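Local coordinates for copper-containing nitrite reductase (Hyphomicrobium denitrificans 1NES1, PDB 6TFO), which probably reduces nitrite to nitric oxide at bound copper, with electrons from a cytochrome c, as a homotrimer, at residues T304-P307 with F308-G312; A253-P256 with G257-Y261. One frame throughout, in Å; residues are numbered along the deposited sequence.

Interaction 1: T304-P307 with F308-G312; sequences TVKP and FGTSG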
# COMPACT_ATOMS: atom_id res chain seq x y z
N THR C 304 12.29 -0.40 21.96
CA THR C 304 12.95 0.49 20.97
C THR C 304 12.18 0.49 19.66
O THR C 304 11.59 -0.56 19.29
CB THR C 304 14.41 0.08 20.75
OG1 THR C 304 14.44 -1.29 20.33
CG2 THR C 304 15.25 0.27 21.99
N VAL C 305 12.23 1.64 18.97
CA VAL C 305 11.69 1.86 17.60
C VAL C 305 12.27 0.78 16.68
O VAL C 305 11.48 0.11 16.01
CB VAL C 305 12.01 3.28 17.09
CG1 VAL C 305 11.69 3.44 15.61
CG2 VAL C 305 11.31 4.36 17.90
N LYS C 306 13.60 0.60 16.69
CA LYS C 306 14.33 -0.33 15.79
C LYS C 306 14.52 -1.68 16.47
O LYS C 306 14.67 -1.76 17.69
CB LYS C 306 15.71 0.19 15.39
CG LYS C 306 15.76 1.54 14.68
CD LYS C 306 15.05 1.56 13.35
CE LYS C 306 15.16 2.89 12.64
NZ LYS C 306 14.93 2.73 11.19
N PRO C 307 14.58 -2.78 15.68
CA PRO C 307 14.71 -4.12 16.23
C PRO C 307 16.00 -4.30 17.05
O PRO C 307 16.95 -3.53 16.85
CB PRO C 307 14.78 -5.04 15.01
CG PRO C 307 14.19 -4.22 13.88
CD PRO C 307 14.53 -2.78 14.21
N PHE C 308 15.99 -5.30 17.93
CA PHE C 308 17.21 -5.80 18.60
C PHE C 308 18.32 -6.00 17.55
O PHE C 308 18.02 -6.57 16.50
CB PHE C 308 16.93 -7.12 19.31
CG PHE C 308 18.15 -7.71 19.97
CD1 PHE C 308 18.52 -7.30 21.24
CD2 PHE C 308 18.92 -8.66 19.32
CE1 PHE C 308 19.65 -7.82 21.84
CE2 PHE C 308 20.05 -9.19 19.93
CZ PHE C 308 20.42 -8.77 21.19
N GLY C 309 19.54 -5.54 17.85
CA GLY C 309 20.73 -5.75 16.99
C GLY C 309 21.03 -4.55 16.12
O GLY C 309 22.07 -4.54 15.49
N THR C 310 20.14 -3.56 16.08
CA THR C 310 20.33 -2.29 15.34
C THR C 310 21.39 -1.45 16.06
O THR C 310 21.24 -1.25 17.26
CB THR C 310 19.01 -1.53 15.23
OG1 THR C 310 18.00 -2.41 14.73
CG2 THR C 310 19.15 -0.33 14.33
N SER C 311 22.42 -0.99 15.33
CA SER C 311 23.47 -0.05 15.81
C SER C 311 22.93 1.37 15.95
O SER C 311 21.88 1.65 15.36
CB SER C 311 24.66 -0.05 14.90
OG SER C 311 25.08 -1.37 14.64
N GLY C 312 23.65 2.22 16.68
CA GLY C 312 23.35 3.66 16.84
C GLY C 312 22.51 3.95 18.07
O GLY C 312 22.37 3.06 18.93
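Thr310 reaches back over a tight turn to Pro307 and grips its carbonyl oxygen twice. The hydroxyl OG1 donates to Pro307 O at 2.6 Å, and the backbone N of Thr310 donates to the same oxygen at 3.3 Å. Both donors come from one face of the carbonyl plane, the hydroxyl tilted 26° from it. The backbone bond closes a type II beta turn running from Pro307 to Thr310, with Gly309 at its third position, where a positive phi of 98° would jam any CB against the carbonyl oxygen of Phe308. The Thr310 side chain also packs on the start of the turn and the residue before it: OG1 lies 3.5 Å from Pro307 CD, while the methyl CG2 rests 3.6 Å from Lys306 CB. Chi1 of -51° sets OG1 beside the backbone N, which lets hydroxyl and amide share one acceptor, and lays CG2 against the lysine's CB. A valine here would probably cost Pro307 O its short hydroxyl bond, leaving the longer backbone bond to close the turn. One step further back, Thr304 OG1 donates to Lys306 O at 2.7 Å, nearly in line with the C=O bond, and together with Gln314 NE2, bound to the same oxygen, helps hold the Lys306-Pro307 peptide in place. The turn lies at the surface, between strands 293-302 and 312-313; Gly312 makes backbone hydrogen bonds with Lys183 and with Thr185 of strand 184-191, while Lys320 of helix 318-323 binds the carbonyl oxygens of Thr304 and Val305.

Interaction 2: A253-P256 with G257-Y261; sequences ALVP and GIFVY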
# COMPACT_ATOMS: atom_id res chain seq x y z
N ALA C 253 10.84 0.10 58.33
CA ALA C 253 10.90 -1.23 57.70
C ALA C 253 10.17 -2.24 58.60
O ALA C 253 10.82 -2.87 59.43
CB ALA C 253 12.34 -1.62 57.45
N LEU C 254 8.85 -2.34 58.45
CA LEU C 254 7.96 -3.14 59.33
C LEU C 254 8.03 -4.63 58.99
O LEU C 254 7.65 -5.42 59.85
CB LEU C 254 6.51 -2.67 59.19
CG LEU C 254 6.23 -1.23 59.63
CD1 LEU C 254 4.77 -0.87 59.40
CD2 LEU C 254 6.62 -1.02 61.09
N VAL C 255 8.41 -5.00 57.77
CA VAL C 255 8.23 -6.40 57.31
C VAL C 255 9.51 -6.89 56.65
O VAL C 255 10.04 -6.22 55.78
CB VAL C 255 7.05 -6.54 56.35
CG1 VAL C 255 6.84 -7.99 55.96
CG2 VAL C 255 5.79 -5.91 56.94
N PRO C 256 10.05 -8.05 57.06
CA PRO C 256 11.19 -8.64 56.38
C PRO C 256 10.73 -9.21 55.03
O PRO C 256 9.59 -9.65 54.91
CB PRO C 256 11.67 -9.78 57.29
CG PRO C 256 10.84 -9.66 58.55
CD PRO C 256 9.59 -8.89 58.18
N GLY C 257 11.65 -9.19 54.07
CA GLY C 257 11.37 -9.49 52.66
C GLY C 257 12.44 -8.94 51.74
O GLY C 257 13.28 -8.13 52.19
N ILE C 258 12.43 -9.41 50.50
CA ILE C 258 13.28 -8.91 49.38
C ILE C 258 12.35 -8.14 48.44
O ILE C 258 11.47 -8.74 47.81
CB ILE C 258 14.10 -10.07 48.75
CG1 ILE C 258 14.99 -9.55 47.62
CG2 ILE C 258 13.22 -11.23 48.31
CD1 ILE C 258 16.02 -8.56 48.07
N PHE C 259 12.45 -6.82 48.47
CA PHE C 259 11.44 -5.90 47.88
C PHE C 259 12.02 -5.21 46.65
O PHE C 259 13.16 -4.71 46.73
CB PHE C 259 10.99 -4.89 48.95
CG PHE C 259 10.29 -5.53 50.11
CD1 PHE C 259 8.99 -6.00 49.98
CD2 PHE C 259 10.93 -5.68 51.33
CE1 PHE C 259 8.34 -6.60 51.06
CE2 PHE C 259 10.28 -6.28 52.40
CZ PHE C 259 8.99 -6.74 52.26
N VAL C 260 11.29 -5.18 45.53
CA VAL C 260 11.71 -4.28 44.42
C VAL C 260 11.25 -2.88 44.83
O VAL C 260 10.19 -2.77 45.47
CB VAL C 260 11.25 -4.70 43.00
CG1 VAL C 260 10.55 -6.05 42.94
CG2 VAL C 260 10.47 -3.61 42.29
N TYR C 261 12.12 -1.90 44.62
CA TYR C 261 11.76 -0.46 44.60
C TYR C 261 11.92 0.02 43.15
O TYR C 261 12.69 -0.61 42.36
CB TYR C 261 12.59 0.33 45.61
CG TYR C 261 14.05 0.53 45.26
CD1 TYR C 261 15.01 -0.39 45.63
CD2 TYR C 261 14.48 1.67 44.58
CE1 TYR C 261 16.35 -0.21 45.33
CE2 TYR C 261 15.82 1.87 44.28
CZ TYR C 261 16.76 0.93 44.66
OH TYR C 261 18.09 1.09 44.38
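The turn into strand 257-262 of a cupredoxin-type domain of the multicopper oxidase family is filled by the ring of Phe259, folded back on Val255 and Pro256. Its CE2 carbon comes 3.4 Å from Val255 O, and the oxygen meets the ring edge-on, close to the plane of its atoms; Phe259 CZ is 3.7 Å from that oxygen. Pro256 C approaches the ring obliquely, 4.0 Å from Phe259 CE2. The one apolar side-chain contact, Val255 CG1 to Phe259 CZ, is loose at 4.5 Å. The ring points back along its own strand because CG stands beside the backbone N of Phe259, anti to the carbonyl carbon (chi1 -64°). It therefore runs past Gly257, where a CB would come within 2.4 Å of Phe259 CZ and would also collide with Pro256 O, so the glycine makes room for the ring. In the cupredoxin sandwich this strand lies between strands 277-283 and 225-226: Gly257 and Phe259 make backbone hydrogen bonds with Val282 and Leu280, and Val260 pairs with His227, a copper ligand. Phe259 also packs on Val282, and its side chain approaches that of His227 to about 4 Å at the nearest atoms, with a bound copper about 9 Å from the Phe259 side chain. A second subunit covers the same region, Ile373 of that subunit lying on Phe259 and Gly390 of that subunit on Val255. Gln392 of the second subunit hydrogen-bonds both Ile258 O and Val260 N.

Overall arrangement
Interaction 2 precedes interaction 1 in sequence. Their centres are 36 Å apart with the middle of the chain between them, and their nearest atoms stay about 20 Å from each other. Strand 277-283 pairs with the strand of interaction 2, and strand 293-302 then runs up to the loop of interaction 1. At the far end of that loop, strand 312-313 adds an edge to the sheet containing 184-191 and 246-252, the latter being the strand that leads into interaction 2. The 253-261 bend thus sits near copper, whereas the 304-312 turn shapes a surface loop away from the copper sites; both touch the second subunit, interaction 1 through Val305 alone.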